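Local coordinates for protein Pro-Pro endopeptidase (Paenibacillus alvei, PDB 6FPC) that cleaves peptide bonds between two proline residues as a secreted, zinc-dependent endopeptidase, cutting a bacterial cell-surface protein and so perhaps regulating adhesion, at residues D129-I134 against P179-F184; E109-L114 against P153-A158. All blocks are in the same frame, centred on the assembly; numbering follows the deposited sequence.

How the interactions relate
From the N terminus, the chain first reaches 109-114, on helix 108-121, then 129-134, on helix 129-138, then 153-158, on helix 153-166, and last 179-184, on helix 179-188. Interaction 2 closes a loop of 38 residues and interaction 1 one of 44. The two loops cross, because 129-134 lies inside the first and 153-158 inside the second. Helix 153-166 therefore meets both contacts: one side of it faces the metal and helix 108-121, while Tyr156 points to the pair formed by helices 129-138 and 179-188. There the hydroxyls of Tyr156 and Thr181 lie 2.6 Å apart in a probable hydrogen bond, and Phe131 packs on Pro153 and Tyr156.

Interaction 1: residues D129-I134 against P179-F184; sequences DEFINI and PLTYEF
Phe131 and Phe184 meet as an oblique aromatic pair, their ring planes turned 47° from each other. The ring centroids are 4.9 Å apart. The approach is uneven: CD1 of Phe131 stands over one face of the Phe184 ring, displaced toward its rim, and comes within 3.5 Å of Phe184 CE2. Phe184 gets there because its CG lies anti to the backbone N (chi1 177°), which carries the ring over to helix 129-138.

Glu130 approaches the same ring at its edge. The extended chain of Glu130 brings its carboxylate up to the rim of that ring, with Glu130 OE1 3.6 Å from Phe184 CE1 and the two planes steeply inclined to each other. An oxygen placed there faces the weakly positive rim of the ring rather than its electron-rich face, so the contact is probably mildly attractive.

Ile134 fills the next position along the interface through two branches. Ile134 CD1, at the end of the longer one, lies 3.8 Å from Phe184 CB, while Ile134 CG1 packs against Leu180 CB at 4.1 Å. The other branch, Ile134 CG2, presses on Thr181 OG1 at 3.1 Å, a tight approach of a methyl to an oxygen. That hydroxyl is engaged elsewhere, hydrogen-bonded to Tyr156 and Glu138, so this buried hydroxyl is satisfied although it meets a methyl group here.

Helix 153-166 covers a neighbouring side, where Phe184 touches Phe157 and Thr181 touches Ala160. The axes of the two short segments run closer to antiparallel than to perpendicular, at 149°, and approach to 10.2 Å. Such largely apolar helix-to-helix packing, with an aromatic pair at one end and a branched aliphatic side chain at the other, belongs here to the helical part of the ATLF-like metallopeptidase fold, where it joins helix 129-138 to the C-terminal helix.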
ATOM      1  N   ASP A 129       2.674  -5.272  20.317  1.00 31.77           N
ATOM      2  CA  ASP A 129       2.481  -4.303  21.410  1.00 31.89           C
ATOM      3  C   ASP A 129       3.290  -3.031  21.212  1.00 33.75           C
ATOM      4  O   ASP A 129       2.785  -1.943  21.494  1.00 32.18           O
ATOM      5  CB  ASP A 129       2.799  -4.927  22.782  1.00 35.20           C
ATOM      6  CG  ASP A 129       1.980  -6.154  23.131  1.00 48.72           C
ATOM      7  OD1 ASP A 129       0.779  -6.191  22.774  1.00 48.79           O
ATOM      8  OD2 ASP A 129       2.534  -7.071  23.774  1.00 58.73           O
ATOM      9  N   GLU A 130       4.529  -3.170  20.683  1.00 30.21           N
ATOM     10  CA  GLU A 130       5.439  -2.068  20.413  1.00 30.26           C
ATOM     11  C   GLU A 130       4.825  -1.119  19.386  1.00 32.11           C
ATOM     12  O   GLU A 130       4.829   0.092  19.607  1.00 32.46           O
ATOM     13  CB  GLU A 130       6.803  -2.577  19.908  1.00 32.76           C
ATOM     14  CG  GLU A 130       7.837  -1.469  19.747  1.00 41.89           C
ATOM     15  CD  GLU A 130       9.111  -1.770  18.974  1.00 60.98           C
ATOM     16  OE1 GLU A 130       9.170  -2.804  18.268  1.00 53.73           O
ATOM     17  OE2 GLU A 130      10.053  -0.949  19.067  1.00 51.48           O
ATOM     18  N   PHE A 131       4.329  -1.668  18.258  1.00 25.99           N
ATOM     19  CA  PHE A 131       3.741  -0.823  17.218  1.00 23.61           C
ATOM     20  C   PHE A 131       2.417  -0.224  17.681  1.00 28.09           C
ATOM     21  O   PHE A 131       2.174   0.949  17.407  1.00 26.58           O
ATOM     22  CB  PHE A 131       3.638  -1.499  15.848  1.00 23.01           C
ATOM     23  CG  PHE A 131       3.382  -0.470  14.750  1.00 23.11           C
ATOM     24  CD1 PHE A 131       4.389   0.394  14.333  1.00 27.69           C
ATOM     25  CD2 PHE A 131       2.112  -0.306  14.210  1.00 24.49           C
ATOM     26  CE1 PHE A 131       4.148   1.361  13.343  1.00 28.50           C
ATOM     27  CE2 PHE A 131       1.875   0.644  13.204  1.00 27.21           C
ATOM     28  CZ  PHE A 131       2.885   1.487  12.801  1.00 27.55           C
ATOM     29  N   ILE A 132       1.577  -1.013  18.389  1.00 25.75           N
ATOM     30  CA  ILE A 132       0.296  -0.512  18.927  1.00 26.30           C
ATOM     31  C   ILE A 132       0.531   0.720  19.818  1.00 29.65           C
ATOM     32  O   ILE A 132      -0.221   1.699  19.723  1.00 28.34           O
ATOM     33  CB  ILE A 132      -0.466  -1.631  19.701  1.00 29.65           C
ATOM     34  CG1 ILE A 132      -0.959  -2.793  18.763  1.00 31.25           C
ATOM     35  CG2 ILE A 132      -1.617  -1.073  20.579  1.00 30.92           C
ATOM     36  CD1 ILE A 132      -1.852  -2.501  17.716  1.00 40.54           C
ATOM     37  N   ASN A 133       1.551   0.648  20.695  1.00 28.69           N
ATOM     38  CA  ASN A 133       1.928   1.743  21.578  1.00 28.78           C
ATOM     39  C   ASN A 133       2.279   3.009  20.741  1.00 31.42           C
ATOM     40  O   ASN A 133       1.800   4.097  21.052  1.00 29.74           O
ATOM     41  CB  ASN A 133       3.094   1.337  22.502  1.00 32.40           C
ATOM     42  CG  ASN A 133       3.580   2.476  23.374  1.00 64.09           C
ATOM     43  OD1 ASN A 133       2.900   2.914  24.311  1.00 58.75           O
ATOM     44  ND2 ASN A 133       4.756   3.002  23.063  1.00 59.60           N
ATOM     45  N   ILE A 134       3.074   2.838  19.662  1.00 27.40           N
ATOM     46  CA  ILE A 134       3.466   3.924  18.767  1.00 26.72           C
ATOM     47  C   ILE A 134       2.216   4.529  18.068  1.00 28.56           C
ATOM     48  O   ILE A 134       2.041   5.758  18.040  1.00 28.54           O
ATOM     49  CB  ILE A 134       4.538   3.439  17.762  1.00 29.18           C
ATOM     50  CG1 ILE A 134       5.886   3.187  18.472  1.00 28.99           C
ATOM     51  CG2 ILE A 134       4.725   4.462  16.630  1.00 30.27           C
ATOM     52  CD1 ILE A 134       6.807   2.250  17.692  1.00 32.92           C
ATOM     53  N   PRO A 179       8.106  11.092  15.576  1.00 30.23           N
ATOM     54  CA  PRO A 179       9.467  10.559  15.827  1.00 31.31           C
ATOM     55  C   PRO A 179       9.528   9.101  16.289  1.00 33.57           C
ATOM     56  O   PRO A 179      10.463   8.393  15.895  1.00 32.32           O
ATOM     57  CB  PRO A 179      10.042  11.515  16.886  1.00 34.52           C
ATOM     58  CG  PRO A 179       8.842  12.125  17.535  1.00 37.70           C
ATOM     59  CD  PRO A 179       7.848  12.278  16.425  1.00 32.35           C
ATOM     60  N   LEU A 180       8.550   8.639  17.099  1.00 29.94           N
ATOM     61  CA  LEU A 180       8.595   7.234  17.510  1.00 30.50           C
ATOM     62  C   LEU A 180       8.340   6.310  16.304  1.00 31.32           C
ATOM     63  O   LEU A 180       8.981   5.265  16.202  1.00 29.98           O
ATOM     64  CB  LEU A 180       7.652   6.906  18.678  1.00 31.01           C
ATOM     65  CG  LEU A 180       7.918   7.642  19.989  1.00 38.28           C
ATOM     66  CD1 LEU A 180       6.680   7.647  20.855  1.00 38.77           C
ATOM     67  CD2 LEU A 180       9.121   7.045  20.754  1.00 40.46           C
ATOM     68  N   THR A 181       7.466   6.739  15.358  1.00 27.60           N
ATOM     69  CA  THR A 181       7.149   5.960  14.147  1.00 25.94           C
ATOM     70  C   THR A 181       8.363   5.973  13.236  1.00 28.79           C
ATOM     71  O   THR A 181       8.687   4.935  12.658  1.00 28.28           O
ATOM     72  CB  THR A 181       5.889   6.485  13.430  1.00 26.71           C
ATOM     73  OG1 THR A 181       4.837   6.622  14.377  1.00 26.35           O
ATOM     74  CG2 THR A 181       5.395   5.537  12.327  1.00 21.22           C
ATOM     75  N   TYR A 182       9.017   7.148  13.087  1.00 25.86           N
ATOM     76  CA  TYR A 182      10.220   7.274  12.256  1.00 27.59           C
ATOM     77  C   TYR A 182      11.327   6.292  12.744  1.00 30.10           C
ATOM     78  O   TYR A 182      11.936   5.606  11.930  1.00 28.80           O
ATOM     79  CB  TYR A 182      10.727   8.733  12.235  1.00 30.85           C
ATOM     80  CG  TYR A 182      12.126   8.877  11.677  1.00 32.89           C
ATOM     81  CD1 TYR A 182      13.239   8.828  12.513  1.00 35.59           C
ATOM     82  CD2 TYR A 182      12.343   8.997  10.305  1.00 33.98           C
ATOM     83  CE1 TYR A 182      14.535   8.903  11.999  1.00 38.08           C
ATOM     84  CE2 TYR A 182      13.635   9.088   9.782  1.00 35.51           C
ATOM     85  CZ  TYR A 182      14.726   9.046  10.634  1.00 44.39           C
ATOM     86  OH  TYR A 182      15.998   9.153  10.136  1.00 50.00           O
ATOM     87  N   GLU A 183      11.579   6.257  14.060  1.00 29.20           N
ATOM     88  CA  GLU A 183      12.564   5.389  14.726  1.00 30.19           C
ATOM     89  C   GLU A 183      12.275   3.898  14.432  1.00 33.39           C
ATOM     90  O   GLU A 183      13.172   3.155  14.022  1.00 31.64           O
ATOM     91  CB  GLU A 183      12.534   5.658  16.233  1.00 32.08           C
ATOM     92  CG  GLU A 183      13.550   4.844  17.019  1.00 45.56           C
ATOM     93  CD  GLU A 183      13.575   5.116  18.512  1.00 70.03           C
ATOM     94  OE1 GLU A 183      12.486   5.245  19.122  1.00 45.45           O
ATOM     95  OE2 GLU A 183      14.694   5.190  19.072  1.00 68.68           O
ATOM     96  N   PHE A 184      11.000   3.492  14.586  1.00 30.61           N
ATOM     97  CA  PHE A 184      10.546   2.130  14.314  1.00 29.06           C
ATOM     98  C   PHE A 184      10.793   1.780  12.837  1.00 32.24           C
ATOM     99  O   PHE A 184      11.373   0.726  12.558  1.00 31.83           O
ATOM    100  CB  PHE A 184       9.065   1.990  14.684  1.00 29.46           C
ATOM    101  CG  PHE A 184       8.451   0.638  14.389  1.00 30.18           C
ATOM    102  CD1 PHE A 184       8.434  -0.361  15.354  1.00 33.56           C
ATOM    103  CD2 PHE A 184       7.851   0.379  13.155  1.00 32.08           C
ATOM    104  CE1 PHE A 184       7.859  -1.611  15.082  1.00 33.99           C
ATOM    105  CE2 PHE A 184       7.267  -0.867  12.886  1.00 34.36           C
ATOM    106  CZ  PHE A 184       7.264  -1.845  13.856  1.00 32.32           C
TER

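Interaction 2: residues E109-L114 against P153-A158; sequences EIHETL and PTEYFA. With CD (cadmium ion), chain F.
His111 and Glu155 converge on the metal through different first torsions. In His111, CG is anti to the backbone N (chi1 178°) and the ring reaches out toward the other helix; in Glu155, CG lies beside the backbone N, anti to the carbonyl carbon (chi1 -62°), and a bend at chi2 curls the carboxylate back to the ion. The ring and carboxylate planes end nearly coplanar, 15° apart, with Glu155 OE2 at the ring's edge.

The cadmium ion bridges the two groups, 2.2 Å from His111 NE2 and 2.0 Å from Glu155 OE2, with Glu155 OE1 a longer ligand at 2.7 Å. His115, Tyr148 and a water bind too, and a zinc ion uses the same four protein residues. The other ring nitrogen, His111 ND1, is hydrogen-bonded to Glu159, a second-shell carboxylate that probably helps to fix the ring's rotation.

Ala158 CB sits over one face of the His111 ring in a CH-pi contact, 3.9 Å from its centroid. Farther along, Leu114 CD1 packs on Phe157 CE2 at 3.8 Å, and the Leu114 carbonyl oxygen faces the edge of that ring.

The cadmium-bound water donates a 3.0 Å hydrogen bond to Glu112 OE1, in the HExxH motif of helix 108-121. It is placed as expected for the nucleophile, consistent with Glu112 acting as the predicted proton acceptor on a zinc-bound water, as in related zinc peptidases.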
ATOM      1  N   GLU A 109       0.660   2.288  -4.882  1.00 24.79           N
ATOM      2  CA  GLU A 109       1.418   1.033  -5.009  1.00 24.16           C
ATOM      3  C   GLU A 109       2.301   0.743  -3.806  1.00 26.17           C
ATOM      4  O   GLU A 109       2.341  -0.414  -3.379  1.00 26.43           O
ATOM      5  CB  GLU A 109       2.216   0.928  -6.333  1.00 25.92           C
ATOM      6  CG  GLU A 109       3.264   2.011  -6.569  1.00 30.82           C
ATOM      7  CD  GLU A 109       2.764   3.287  -7.232  1.00 41.22           C
ATOM      8  OE1 GLU A 109       1.531   3.515  -7.231  1.00 31.31           O
ATOM      9  OE2 GLU A 109       3.610   4.082  -7.711  1.00 31.28           O
ATOM     10  N   ILE A 110       2.939   1.772  -3.205  1.00 22.85           N
ATOM     11  CA  ILE A 110       3.764   1.509  -2.014  1.00 22.41           C
ATOM     12  C   ILE A 110       2.870   1.109  -0.845  1.00 26.99           C
ATOM     13  O   ILE A 110       3.149   0.095  -0.185  1.00 27.07           O
ATOM     14  CB  ILE A 110       4.725   2.671  -1.661  1.00 26.34           C
ATOM     15  CG1 ILE A 110       5.842   2.765  -2.720  1.00 27.85           C
ATOM     16  CG2 ILE A 110       5.325   2.490  -0.255  1.00 27.98           C
ATOM     17  CD1 ILE A 110       6.582   4.157  -2.717  1.00 30.49           C
ATOM     18  N   HIS A 111       1.781   1.888  -0.620  1.00 23.70           N
ATOM     19  CA  HIS A 111       0.808   1.655   0.459  1.00 23.85           C
ATOM     20  C   HIS A 111       0.269   0.210   0.422  1.00 25.97           C
ATOM     21  O   HIS A 111       0.349  -0.517   1.418  1.00 24.39           O
ATOM     22  CB  HIS A 111      -0.357   2.670   0.370  1.00 23.79           C
ATOM     23  CG  HIS A 111      -1.409   2.460   1.420  1.00 25.66           C
ATOM     24  ND1 HIS A 111      -1.403   3.176   2.597  1.00 26.75           N
ATOM     25  CD2 HIS A 111      -2.456   1.604   1.435  1.00 26.44           C
ATOM     26  CE1 HIS A 111      -2.462   2.767   3.278  1.00 25.36           C
ATOM     27  NE2 HIS A 111      -3.129   1.825   2.618  1.00 25.70           N
ATOM     28  N   GLU A 112      -0.257  -0.209  -0.734  1.00 22.02           N
ATOM     29  CA  GLU A 112      -0.832  -1.552  -0.877  1.00 21.50           C
ATOM     30  C   GLU A 112       0.224  -2.654  -0.766  1.00 24.60           C
ATOM     31  O   GLU A 112      -0.054  -3.675  -0.145  1.00 22.82           O
ATOM     32  CB  GLU A 112      -1.684  -1.674  -2.154  1.00 22.22           C
ATOM     33  CG  GLU A 112      -2.944  -0.792  -2.110  1.00 20.75           C
ATOM     34  CD  GLU A 112      -3.957  -1.139  -1.022  1.00 39.98           C
ATOM     35  OE1 GLU A 112      -4.738  -0.240  -0.640  1.00 32.29           O
ATOM     36  OE2 GLU A 112      -3.969  -2.301  -0.546  1.00 30.74           O
ATOM     37  N   THR A 113       1.438  -2.428  -1.282  1.00 22.85           N
ATOM     38  CA  THR A 113       2.499  -3.430  -1.160  1.00 23.47           C
ATOM     39  C   THR A 113       2.881  -3.612   0.309  1.00 26.97           C
ATOM     40  O   THR A 113       3.104  -4.734   0.740  1.00 27.72           O
ATOM     41  CB  THR A 113       3.708  -3.097  -2.060  1.00 26.79           C
ATOM     42  OG1 THR A 113       3.253  -2.989  -3.406  1.00 26.71           O
ATOM     43  CG2 THR A 113       4.812  -4.179  -2.004  1.00 24.53           C
ATOM     44  N   LEU A 114       2.917  -2.524   1.088  1.00 25.32           N
ATOM     45  CA  LEU A 114       3.323  -2.574   2.498  1.00 24.62           C
ATOM     46  C   LEU A 114       2.339  -3.366   3.357  1.00 25.75           C
ATOM     47  O   LEU A 114       2.763  -3.961   4.346  1.00 23.84           O
ATOM     48  CB  LEU A 114       3.624  -1.157   3.050  1.00 24.44           C
ATOM     49  CG  LEU A 114       5.121  -0.720   3.041  1.00 30.33           C
ATOM     50  CD1 LEU A 114       5.933  -1.485   4.069  1.00 29.31           C
ATOM     51  CD2 LEU A 114       5.787  -0.899   1.696  1.00 33.72           C
ATOM     52  N   PRO A 153      -4.173   0.040  13.198  1.00 21.36           N
ATOM     53  CA  PRO A 153      -2.686  -0.018  13.160  1.00 20.36           C
ATOM     54  C   PRO A 153      -2.140  -0.518  11.820  1.00 22.71           C
ATOM     55  O   PRO A 153      -1.075  -0.088  11.423  1.00 20.53           O
ATOM     56  CB  PRO A 153      -2.319  -1.013  14.268  1.00 22.75           C
ATOM     57  CG  PRO A 153      -3.540  -1.163  15.095  1.00 28.19           C
ATOM     58  CD  PRO A 153      -4.739  -0.766  14.302  1.00 22.74           C
ATOM     59  N   THR A 154      -2.850  -1.438  11.123  1.00 20.42           N
ATOM     60  CA  THR A 154      -2.402  -1.907   9.793  1.00 19.95           C
ATOM     61  C   THR A 154      -2.337  -0.747   8.789  1.00 22.21           C
ATOM     62  O   THR A 154      -1.405  -0.669   7.990  1.00 22.00           O
ATOM     63  CB  THR A 154      -3.342  -2.983   9.241  1.00 26.34           C
ATOM     64  OG1 THR A 154      -4.673  -2.481   9.354  1.00 28.00           O
ATOM     65  CG2 THR A 154      -3.214  -4.298   9.990  1.00 28.37           C
ATOM     66  N   GLU A 155      -3.311   0.176   8.865  1.00 20.15           N
ATOM     67  CA  GLU A 155      -3.360   1.325   7.971  1.00 19.05           C
ATOM     68  C   GLU A 155      -2.257   2.334   8.330  1.00 22.11           C
ATOM     69  O   GLU A 155      -1.544   2.838   7.437  1.00 21.45           O
ATOM     70  CB  GLU A 155      -4.797   1.902   7.949  1.00 19.11           C
ATOM     71  CG  GLU A 155      -5.797   0.869   7.397  1.00 19.78           C
ATOM     72  CD  GLU A 155      -5.588   0.524   5.923  1.00 21.81           C
ATOM     73  OE1 GLU A 155      -6.278  -0.391   5.424  1.00 21.36           O
ATOM     74  OE2 GLU A 155      -4.786   1.212   5.249  1.00 23.73           O
ATOM     75  N   TYR A 156      -2.055   2.564   9.637  1.00 20.63           N
ATOM     76  CA  TYR A 156      -0.990   3.461  10.093  1.00 20.71           C
ATOM     77  C   TYR A 156       0.368   2.889   9.681  1.00 24.48           C
ATOM     78  O   TYR A 156       1.209   3.632   9.165  1.00 24.62           O
ATOM     79  CB  TYR A 156      -1.060   3.682  11.610  1.00 20.98           C
ATOM     80  CG  TYR A 156      -0.081   4.734  12.086  1.00 23.22           C
ATOM     81  CD1 TYR A 156      -0.078   6.015  11.534  1.00 24.88           C
ATOM     82  CD2 TYR A 156       0.902   4.426  13.026  1.00 24.73           C
ATOM     83  CE1 TYR A 156       0.854   6.970  11.922  1.00 26.64           C
ATOM     84  CE2 TYR A 156       1.842   5.380  13.426  1.00 25.75           C
ATOM     85  CZ  TYR A 156       1.800   6.654  12.884  1.00 30.65           C
ATOM     86  OH  TYR A 156       2.694   7.611  13.284  1.00 30.73           O
ATOM     87  N   PHE A 157       0.531   1.555   9.795  1.00 21.83           N
ATOM     88  CA  PHE A 157       1.761   0.895   9.365  1.00 21.95           C
ATOM     89  C   PHE A 157       2.011   1.174   7.885  1.00 24.99           C
ATOM     90  O   PHE A 157       3.048   1.715   7.530  1.00 22.72           O
ATOM     91  CB  PHE A 157       1.746  -0.632   9.634  1.00 23.28           C
ATOM     92  CG  PHE A 157       3.020  -1.267   9.117  1.00 24.09           C
ATOM     93  CD1 PHE A 157       4.192  -1.220   9.868  1.00 26.43           C
ATOM     94  CD2 PHE A 157       3.074  -1.818   7.833  1.00 24.28           C
ATOM     95  CE1 PHE A 157       5.382  -1.760   9.376  1.00 27.36           C
ATOM     96  CE2 PHE A 157       4.281  -2.335   7.329  1.00 28.51           C
ATOM     97  CZ  PHE A 157       5.422  -2.304   8.108  1.00 27.18           C
ATOM     98  N   ALA A 158       1.047   0.843   7.022  1.00 22.87           N
ATOM     99  CA  ALA A 158       1.200   1.019   5.576  1.00 22.67           C
ATOM    100  C   ALA A 158       1.441   2.492   5.158  1.00 26.30           C
ATOM    101  O   ALA A 158       2.287   2.768   4.303  1.00 25.82           O
ATOM    102  CB  ALA A 158      -0.010   0.452   4.857  1.00 22.51           C
TER
HETATM  103 CD    CD F 302      -4.687   0.468   3.392  0.51 25.83          CD
HETATM  104  O   HOH W   1      -6.015  -0.313   2.038  1.00 29.57           O